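Local coordinates for protein NAD(P)H-FMN oxidoreductase (Bacillus subtilis, PDB 5LVA) that binds flavin mononucleotide and probably transfers electrons from NAD(P)H to flavin or quinone acceptors, as flavodoxin-like reductases do, at residues Q38-E43 against E48-L53; W87-N92 against S135-T140. One frame throughout, in Å; residues are numbered along the deposited sequence.

Interaction 1: Q38-E43 against E48-L53; sequences QEYPDE and EKEQKL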
ATOM      1  N   GLN A  38      -8.520  11.883   0.226  1.00 23.59           N
ATOM      2  CA  GLN A  38      -9.900  12.323   0.207  1.00 25.40           C
ATOM      3  C   GLN A  38     -10.429  12.557   1.623  1.00 25.83           C
ATOM      4  O   GLN A  38     -11.052  13.574   1.885  1.00 32.24           O
ATOM      5  CB  GLN A  38     -10.759  11.296  -0.534  1.00 31.71           C
ATOM      6  CG  GLN A  38     -12.159  11.087   0.014  1.00 41.67           C
ATOM      7  CD  GLN A  38     -13.181  11.911  -0.713  1.00 49.73           C
ATOM      8  OE1 GLN A  38     -13.178  11.974  -1.944  1.00 52.83           O
ATOM      9  NE2 GLN A  38     -14.070  12.549   0.038  1.00 51.52           N
ATOM     10  N   GLU A  39     -10.164  11.637   2.542  1.00 26.24           N
ATOM     11  CA  GLU A  39     -10.688  11.767   3.892  1.00 21.46           C
ATOM     12  C   GLU A  39      -9.968  12.813   4.709  1.00 25.58           C
ATOM     13  O   GLU A  39     -10.557  13.427   5.589  1.00 29.00           O
ATOM     14  CB  GLU A  39     -10.632  10.432   4.622  1.00 23.60           C
ATOM     15  CG  GLU A  39     -11.373   9.344   3.894  1.00 26.80           C
ATOM     16  CD  GLU A  39     -11.793   8.218   4.804  1.00 32.84           C
ATOM     17  OE1 GLU A  39     -11.570   8.312   6.026  1.00 29.48           O
ATOM     18  OE2 GLU A  39     -12.343   7.232   4.289  1.00 34.48           O
ATOM     19  N   TYR A  40      -8.690  13.020   4.436  1.00 22.80           N
ATOM     20  CA  TYR A  40      -7.938  14.035   5.160  1.00 21.92           C
ATOM     21  C   TYR A  40      -7.321  15.013   4.187  1.00 25.53           C
ATOM     22  O   TYR A  40      -6.123  14.964   3.942  1.00 30.22           O
ATOM     23  CB  TYR A  40      -6.843  13.407   6.023  1.00 23.50           C
ATOM     24  CG  TYR A  40      -7.318  12.342   6.986  1.00 22.77           C
ATOM     25  CD1 TYR A  40      -8.146  12.661   8.041  1.00 24.31           C
ATOM     26  CD2 TYR A  40      -6.927  11.019   6.837  1.00 21.03           C
ATOM     27  CE1 TYR A  40      -8.574  11.702   8.919  1.00 23.23           C
ATOM     28  CE2 TYR A  40      -7.352  10.053   7.715  1.00 19.18           C
ATOM     29  CZ  TYR A  40      -8.176  10.407   8.755  1.00 20.45           C
ATOM     30  OH  TYR A  40      -8.611   9.471   9.645  1.00 25.73           O
ATOM     31  N   PRO A  41      -8.140  15.907   3.619  1.00 24.64           N
ATOM     32  CA  PRO A  41      -7.648  16.857   2.622  1.00 25.76           C
ATOM     33  C   PRO A  41      -6.653  17.865   3.199  1.00 27.42           C
ATOM     34  O   PRO A  41      -5.827  18.408   2.479  1.00 30.29           O
ATOM     35  CB  PRO A  41      -8.925  17.550   2.152  1.00 28.19           C
ATOM     36  CG  PRO A  41      -9.879  17.370   3.273  1.00 25.81           C
ATOM     37  CD  PRO A  41      -9.586  16.045   3.841  1.00 24.93           C
ATOM     38  N   ASP A  42      -6.722  18.105   4.495  1.00 27.57           N
ATOM     39  CA  ASP A  42      -5.767  19.005   5.107  1.00 26.29           C
ATOM     40  C   ASP A  42      -4.685  18.212   5.825  1.00 25.72           C
ATOM     41  O   ASP A  42      -3.938  18.758   6.625  1.00 32.94           O
ATOM     42  CB  ASP A  42      -6.472  19.967   6.063  1.00 32.29           C
ATOM     43  CG  ASP A  42      -7.135  19.257   7.226  1.00 36.47           C
ATOM     44  OD1 ASP A  42      -7.362  18.027   7.135  1.00 33.95           O
ATOM     45  OD2 ASP A  42      -7.428  19.936   8.233  1.00 42.13           O
ATOM     46  N   GLU A  43      -4.618  16.921   5.515  1.00 29.07           N
ATOM     47  CA  GLU A  43      -3.634  15.984   6.081  1.00 28.76           C
ATOM     48  C   GLU A  43      -3.678  15.893   7.602  1.00 28.71           C
ATOM     49  O   GLU A  43      -2.714  15.464   8.218  1.00 30.75           O
ATOM     50  CB  GLU A  43      -2.220  16.356   5.631  1.00 25.86           C
ATOM     51  CG  GLU A  43      -1.946  16.031   4.176  1.00 30.64           C
ATOM     52  CD  GLU A  43      -0.649  16.618   3.676  1.00 37.55           C
ATOM     53  OE1 GLU A  43      -0.201  17.640   4.242  1.00 47.68           O
ATOM     54  OE2 GLU A  43      -0.090  16.078   2.701  1.00 37.72           O
ATOM     55  N   GLU A  48      -6.739   7.843  16.250  1.00 24.87           N
ATOM     56  CA  GLU A  48      -7.504   6.793  16.901  1.00 20.69           C
ATOM     57  C   GLU A  48      -8.359   6.037  15.904  1.00 19.78           C
ATOM     58  O   GLU A  48      -8.489   4.824  15.987  1.00 23.89           O
ATOM     59  CB  GLU A  48      -8.375   7.375  18.018  1.00 21.23           C
ATOM     60  CG  GLU A  48      -9.109   6.329  18.816  1.00 18.74           C
ATOM     61  CD  GLU A  48      -9.875   6.902  19.974  1.00 21.32           C
ATOM     62  OE1 GLU A  48     -10.208   8.098  19.925  1.00 23.85           O
ATOM     63  OE2 GLU A  48     -10.172   6.154  20.922  1.00 19.92           O
ATOM     64  N   LYS A  49      -8.933   6.765  14.959  1.00 22.42           N
ATOM     65  CA  LYS A  49      -9.743   6.173  13.907  1.00 18.49           C
ATOM     66  C   LYS A  49      -8.932   5.180  13.091  1.00 23.39           C
ATOM     67  O   LYS A  49      -9.368   4.056  12.856  1.00 27.22           O
ATOM     68  CB  LYS A  49     -10.310   7.260  12.990  1.00 23.78           C
ATOM     69  CG  LYS A  49     -11.226   6.726  11.891  1.00 25.22           C
ATOM     70  CD  LYS A  49     -11.604   7.811  10.896  1.00 20.70           C
ATOM     71  CE  LYS A  49     -12.279   7.210   9.677  1.00 30.02           C
ATOM     72  NZ  LYS A  49     -12.461   8.212   8.577  1.00 37.58           N
ATOM     73  N   GLU A  50      -7.746   5.609  12.672  1.00 23.10           N
ATOM     74  CA  GLU A  50      -6.840   4.776  11.899  1.00 17.39           C
ATOM     75  C   GLU A  50      -6.413   3.543  12.680  1.00 18.43           C
ATOM     76  O   GLU A  50      -6.499   2.428  12.178  1.00 23.69           O
ATOM     77  CB  GLU A  50      -5.615   5.575  11.481  1.00 20.39           C
ATOM     78  CG  GLU A  50      -5.927   6.838  10.743  1.00 17.71           C
ATOM     79  CD  GLU A  50      -6.700   6.593   9.481  1.00 20.25           C
ATOM     80  OE1 GLU A  50      -6.362   5.655   8.740  1.00 20.43           O
ATOM     81  OE2 GLU A  50      -7.657   7.343   9.233  1.00 24.08           O
ATOM     82  N   GLN A  51      -5.950   3.750  13.906  1.00 18.92           N
ATOM     83  CA  GLN A  51      -5.606   2.645  14.788  1.00 18.46           C
ATOM     84  C   GLN A  51      -6.736   1.638  14.900  1.00 21.16           C
ATOM     85  O   GLN A  51      -6.510   0.447  14.766  1.00 27.76           O
ATOM     86  CB  GLN A  51      -5.237   3.154  16.178  1.00 18.00           C
ATOM     87  CG  GLN A  51      -3.827   3.697  16.263  1.00 21.13           C
ATOM     88  CD  GLN A  51      -3.488   4.209  17.633  1.00 21.45           C
ATOM     89  OE1 GLN A  51      -4.319   4.193  18.538  1.00 21.50           O
ATOM     90  NE2 GLN A  51      -2.271   4.677  17.796  1.00 21.97           N
ATOM     91  N   LYS A  52      -7.952   2.121  15.130  1.00 20.89           N
ATOM     92  CA  LYS A  52      -9.105   1.250  15.339  1.00 22.69           C
ATOM     93  C   LYS A  52      -9.450   0.433  14.111  1.00 23.92           C
ATOM     94  O   LYS A  52      -9.965  -0.672  14.215  1.00 28.61           O
ATOM     95  CB  LYS A  52     -10.319   2.064  15.751  1.00 25.99           C
ATOM     96  CG  LYS A  52     -10.449   2.336  17.225  1.00 23.03           C
ATOM     97  CD  LYS A  52     -11.652   3.242  17.447  1.00 31.25           C
ATOM     98  CE  LYS A  52     -12.426   2.853  18.680  1.00 35.18           C
ATOM     99  NZ  LYS A  52     -12.562   1.367  18.782  1.00 37.48           N
ATOM    100  N   LEU A  53      -9.174   0.985  12.943  1.00 23.30           N
ATOM    101  CA  LEU A  53      -9.447   0.273  11.709  1.00 21.25           C
ATOM    102  C   LEU A  53      -8.431  -0.831  11.483  1.00 23.46           C
ATOM    103  O   LEU A  53      -8.798  -1.932  11.090  1.00 25.96           O
ATOM    104  CB  LEU A  53      -9.468   1.236  10.522  1.00 24.05           C
ATOM    105  CG  LEU A  53     -10.770   2.024  10.435  1.00 24.15           C
ATOM    106  CD1 LEU A  53     -10.680   3.185   9.454  1.00 21.54           C
ATOM    107  CD2 LEU A  53     -11.882   1.090  10.060  1.00 17.15           C
TER
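Glu39 and Glu50 mark the closest approach of the two backbones, their CA atoms 11.3 Å apart, so the end of helix 36-39, with the residue after it, meets helix 47-56 through long side chains. A type I turn from Tyr40 to Glu43 follows. Lys49 runs fully extended, CG anti to the backbone N (chi1 -177°), and crosses Glu39 at about a right angle. Its NZ forms a salt bridge with Glu39 OE1 at 2.7 Å, on the syn side of the carboxylate and 24° out of its plane. Tyr40 and Glu50 come from opposite directions: Tyr40 OH donates to Glu50 OE2, which lies at the ring edge, in plane. The refined 2.4 Å between these oxygens is too short to be read literally. Arg34 forms salt bridges with Glu39 OE1 and Glu50 OE1, which probably offsets the like charges of the two acids, and Trp78 NE1 also hydrogen-bonds to Glu50 OE1. A methionine in place of Lys49 would probably leave the Glu39 carboxylate with Arg34 but without its second cationic mate. The contact belongs to the beta-alpha-beta crossover of the flavodoxin-like fold that runs from strand 31-35 through helix 47-56 to strand 59-65, passing over strand 3-7.

Interaction 2: W87-N92 against S135-T140; sequences WAYGTN and SNFIGT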
ATOM      1  N   TRP A  87       1.186   1.120  21.301  1.00 29.30           N
ATOM      2  CA  TRP A  87       0.161   0.591  20.421  1.00 27.19           C
ATOM      3  C   TRP A  87       0.760  -0.303  19.359  1.00 25.78           C
ATOM      4  O   TRP A  87       0.367  -1.451  19.201  1.00 25.48           O
ATOM      5  CB  TRP A  87      -0.643   1.712  19.751  1.00 22.29           C
ATOM      6  CG  TRP A  87      -1.747   1.141  18.898  1.00 22.61           C
ATOM      7  CD1 TRP A  87      -2.903   0.569  19.337  1.00 19.70           C
ATOM      8  CD2 TRP A  87      -1.783   1.064  17.468  1.00 20.27           C
ATOM      9  NE1 TRP A  87      -3.655   0.152  18.277  1.00 22.79           N
ATOM     10  CE2 TRP A  87      -2.987   0.439  17.119  1.00 21.23           C
ATOM     11  CE3 TRP A  87      -0.911   1.458  16.454  1.00 21.10           C
ATOM     12  CZ2 TRP A  87      -3.337   0.198  15.801  1.00 20.70           C
ATOM     13  CZ3 TRP A  87      -1.265   1.226  15.156  1.00 17.69           C
ATOM     14  CH2 TRP A  87      -2.469   0.608  14.838  1.00 18.96           C
ATOM     15  N   ALA A  88       1.702   0.243  18.612  1.00 25.00           N
ATOM     16  CA  ALA A  88       2.288  -0.502  17.520  1.00 23.65           C
ATOM     17  C   ALA A  88       3.598  -1.133  17.974  1.00 28.36           C
ATOM     18  O   ALA A  88       3.971  -2.207  17.525  1.00 26.33           O
ATOM     19  CB  ALA A  88       2.502   0.396  16.326  1.00 26.21           C
ATOM     20  N   TYR A  89       4.281  -0.454  18.882  1.00 27.77           N
ATOM     21  CA  TYR A  89       5.512  -0.958  19.447  1.00 26.03           C
ATOM     22  C   TYR A  89       5.613  -0.492  20.875  1.00 31.66           C
ATOM     23  O   TYR A  89       4.758   0.240  21.363  1.00 32.89           O
ATOM     24  CB  TYR A  89       6.725  -0.477  18.654  1.00 23.28           C
ATOM     25  CG  TYR A  89       7.005   1.003  18.790  1.00 26.02           C
ATOM     26  CD1 TYR A  89       6.272   1.940  18.069  1.00 23.51           C
ATOM     27  CD2 TYR A  89       8.012   1.463  19.629  1.00 28.77           C
ATOM     28  CE1 TYR A  89       6.528   3.286  18.187  1.00 22.86           C
ATOM     29  CE2 TYR A  89       8.274   2.810  19.749  1.00 24.38           C
ATOM     30  CZ  TYR A  89       7.527   3.716  19.031  1.00 26.68           C
ATOM     31  OH  TYR A  89       7.791   5.057  19.156  1.00 33.47           O
ATOM     32  N   GLY A  90       6.679  -0.892  21.543  1.00 32.35           N
ATOM     33  CA  GLY A  90       6.859  -0.490  22.913  1.00 40.31           C
ATOM     34  C   GLY A  90       6.280  -1.541  23.820  1.00 43.73           C
ATOM     35  O   GLY A  90       5.871  -2.606  23.362  1.00 43.64           O
ATOM     36  N   THR A  91       6.233  -1.221  25.107  1.00 52.34           N
ATOM     37  CA  THR A  91       5.944  -2.203  26.144  1.00 60.81           C
ATOM     38  C   THR A  91       4.595  -2.883  25.914  1.00 57.62           C
ATOM     39  O   THR A  91       4.521  -4.110  25.838  1.00 58.95           O
ATOM     40  CB  THR A  91       5.997  -1.557  27.556  1.00 59.26           C
ATOM     41  OG1 THR A  91       5.450  -0.231  27.510  1.00 58.86           O
ATOM     42  CG2 THR A  91       7.439  -1.469  28.040  1.00 54.82           C
ATOM     43  N   ASN A  92       3.539  -2.095  25.770  1.00 41.46           N
ATOM     44  CA  ASN A  92       2.235  -2.671  25.505  1.00 44.80           C
ATOM     45  C   ASN A  92       1.938  -2.773  24.010  1.00 44.41           C
ATOM     46  O   ASN A  92       0.933  -3.348  23.606  1.00 38.86           O
ATOM     47  CB  ASN A  92       1.151  -1.844  26.189  1.00 50.48           C
ATOM     48  CG  ASN A  92       1.068  -2.107  27.680  1.00 56.97           C
ATOM     49  OD1 ASN A  92       1.396  -3.199  28.158  1.00 41.83           O
ATOM     50  ND2 ASN A  92       0.621  -1.098  28.429  1.00 63.01           N
ATOM     51  N   SER A 135       7.207  -2.908   8.846  1.00 18.80           N
ATOM     52  CA  SER A 135       6.522  -4.154   9.109  1.00 16.75           C
ATOM     53  C   SER A 135       7.246  -4.962  10.180  1.00 23.94           C
ATOM     54  O   SER A 135       6.647  -5.343  11.182  1.00 27.35           O
ATOM     55  CB  SER A 135       6.405  -4.966   7.824  1.00 18.13           C
ATOM     56  OG  SER A 135       5.801  -6.211   8.071  1.00 21.57           O
ATOM     57  N   ASN A 136       8.539  -5.204   9.966  1.00 21.88           N
ATOM     58  CA  ASN A 136       9.359  -5.976  10.892  1.00 20.71           C
ATOM     59  C   ASN A 136       9.258  -5.496  12.334  1.00 23.23           C
ATOM     60  O   ASN A 136       9.075  -6.285  13.250  1.00 26.73           O
ATOM     61  CB  ASN A 136      10.818  -5.939  10.454  1.00 22.31           C
ATOM     62  CG  ASN A 136      11.090  -6.800   9.252  1.00 21.96           C
ATOM     63  OD1 ASN A 136      10.312  -7.681   8.920  1.00 23.13           O
ATOM     64  ND2 ASN A 136      12.218  -6.561   8.600  1.00 21.42           N
ATOM     65  N   PHE A 137       9.376  -4.189  12.523  1.00 24.55           N
ATOM     66  CA  PHE A 137       9.405  -3.599  13.848  1.00 19.02           C
ATOM     67  C   PHE A 137       8.060  -3.681  14.580  1.00 26.73           C
ATOM     68  O   PHE A 137       8.025  -3.811  15.801  1.00 27.79           O
ATOM     69  CB  PHE A 137       9.848  -2.145  13.742  1.00 20.18           C
ATOM     70  CG  PHE A 137      10.266  -1.536  15.044  1.00 21.31           C
ATOM     71  CD1 PHE A 137      11.504  -1.817  15.585  1.00 22.21           C
ATOM     72  CD2 PHE A 137       9.434  -0.657  15.713  1.00 22.73           C
ATOM     73  CE1 PHE A 137      11.891  -1.255  16.774  1.00 23.23           C
ATOM     74  CE2 PHE A 137       9.825  -0.088  16.895  1.00 22.71           C
ATOM     75  CZ  PHE A 137      11.052  -0.390  17.431  1.00 20.23           C
ATOM     76  N   ILE A 138       6.954  -3.615  13.843  1.00 21.67           N
ATOM     77  CA  ILE A 138       5.661  -3.539  14.500  1.00 22.22           C
ATOM     78  C   ILE A 138       5.020  -4.901  14.657  1.00 21.46           C
ATOM     79  O   ILE A 138       3.977  -5.024  15.278  1.00 28.23           O
ATOM     80  CB  ILE A 138       4.704  -2.606  13.759  1.00 19.20           C
ATOM     81  CG1 ILE A 138       4.380  -3.161  12.382  1.00 20.18           C
ATOM     82  CG2 ILE A 138       5.298  -1.216  13.666  1.00 16.76           C
ATOM     83  CD1 ILE A 138       3.516  -2.261  11.559  1.00 15.49           C
ATOM     84  N   GLY A 139       5.646  -5.925  14.106  1.00 19.93           N
ATOM     85  CA  GLY A 139       5.215  -7.280  14.368  1.00 18.88           C
ATOM     86  C   GLY A 139       4.334  -7.913  13.318  1.00 25.02           C
ATOM     87  O   GLY A 139       3.777  -8.982  13.535  1.00 26.85           O
ATOM     88  N   THR A 140       4.198  -7.266  12.173  1.00 23.38           N
ATOM     89  CA  THR A 140       3.355  -7.813  11.125  1.00 22.28           C
ATOM     90  C   THR A 140       4.144  -8.747  10.213  1.00 25.24           C
ATOM     91  O   THR A 140       5.367  -8.724  10.202  1.00 25.94           O
ATOM     92  CB  THR A 140       2.717  -6.701  10.306  1.00 19.72           C
ATOM     93  OG1 THR A 140       3.724  -5.775   9.909  1.00 21.10           O
ATOM     94  CG2 THR A 140       1.716  -5.967  11.141  1.00 19.97           C
TER
HETATM   95  O   HOH W   1       2.085  -4.104  17.116  1.00 24.07           O
HETATM   96  O   HOH W   2       6.070  -4.436  18.134  1.00 29.96           O
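Tyr89 and Phe137 are brought together by their first torsions: Tyr89 holds CG between its backbone N and carbonyl carbon (chi1 70°), while Phe137 turns CG anti to the N (chi1 -165°), which carries the far end of its ring up to the loop. In this flavodoxin-like fold the contact joins the loop between helix 73-82 and strand 100-106 to the end of helix 129-138, just ahead of the edge strand 141-148. The rings approach obliquely, with planes at 54° and centroids 5.5 Å apart. Phe137 leads with one corner: its CE2 lies 3.6 Å from Tyr89 CG and is also close to CB and CD2, so the base of the tyrosine, rather than its hydroxyl end, takes the contact. On the more buried side Ala88 meets Ile138, CB to CG2 at 4.2 Å, an apolar touch backed by Leu83 beside Ala88 and by Leu96 beside Ile138. No direct hydrogen bond links the two segments. Instead, waters lie between carbonyls that cannot bond each other. One sits 2.7 Å from Ala88 O and also donates towards Ile138 O; a second lies between Ala88 O and Phe137 O. Each has more acceptors nearby than protons to give, so these bridges need not all be made at once. The helix ends at Ile138; Gly139, the next residue, has a positive phi, at which any CB would collide with the carbonyl O of Ile138, so the backbone itself demands glycine. Gly139 also makes a backbone hydrogen bond with Gly98, tying the helix end to the loop ahead of strand 100-106. Within 135-140, the turn closes on itself as Thr140 N bonds to Ser135 O, and the two hydroxyls, Ser135 OG and Thr140 OG1, share a hydrogen bond of 2.8 Å.

Interactions 1 and 2 follow one another along the chain, with centres about 20 Å apart, and differ in chemistry: charged and polar ends meet in the first, apolar side chains and waters in the second. Helix 47-56 connects them. Gln51, one residue beyond Glu50, packs its backbone O 3.3 Å from Trp87 CZ2, one residue before Ala88; Trp87 also touches Cys54 and donates through NE1 to Glu55. Neither contact lines the flavin pocket. In interaction 1 the side chain of Glu39 is still about 12 Å from that of His9, an FMN-binding residue, while interaction 2 lies away from the known FMN-binding residues, at the periphery of the fold.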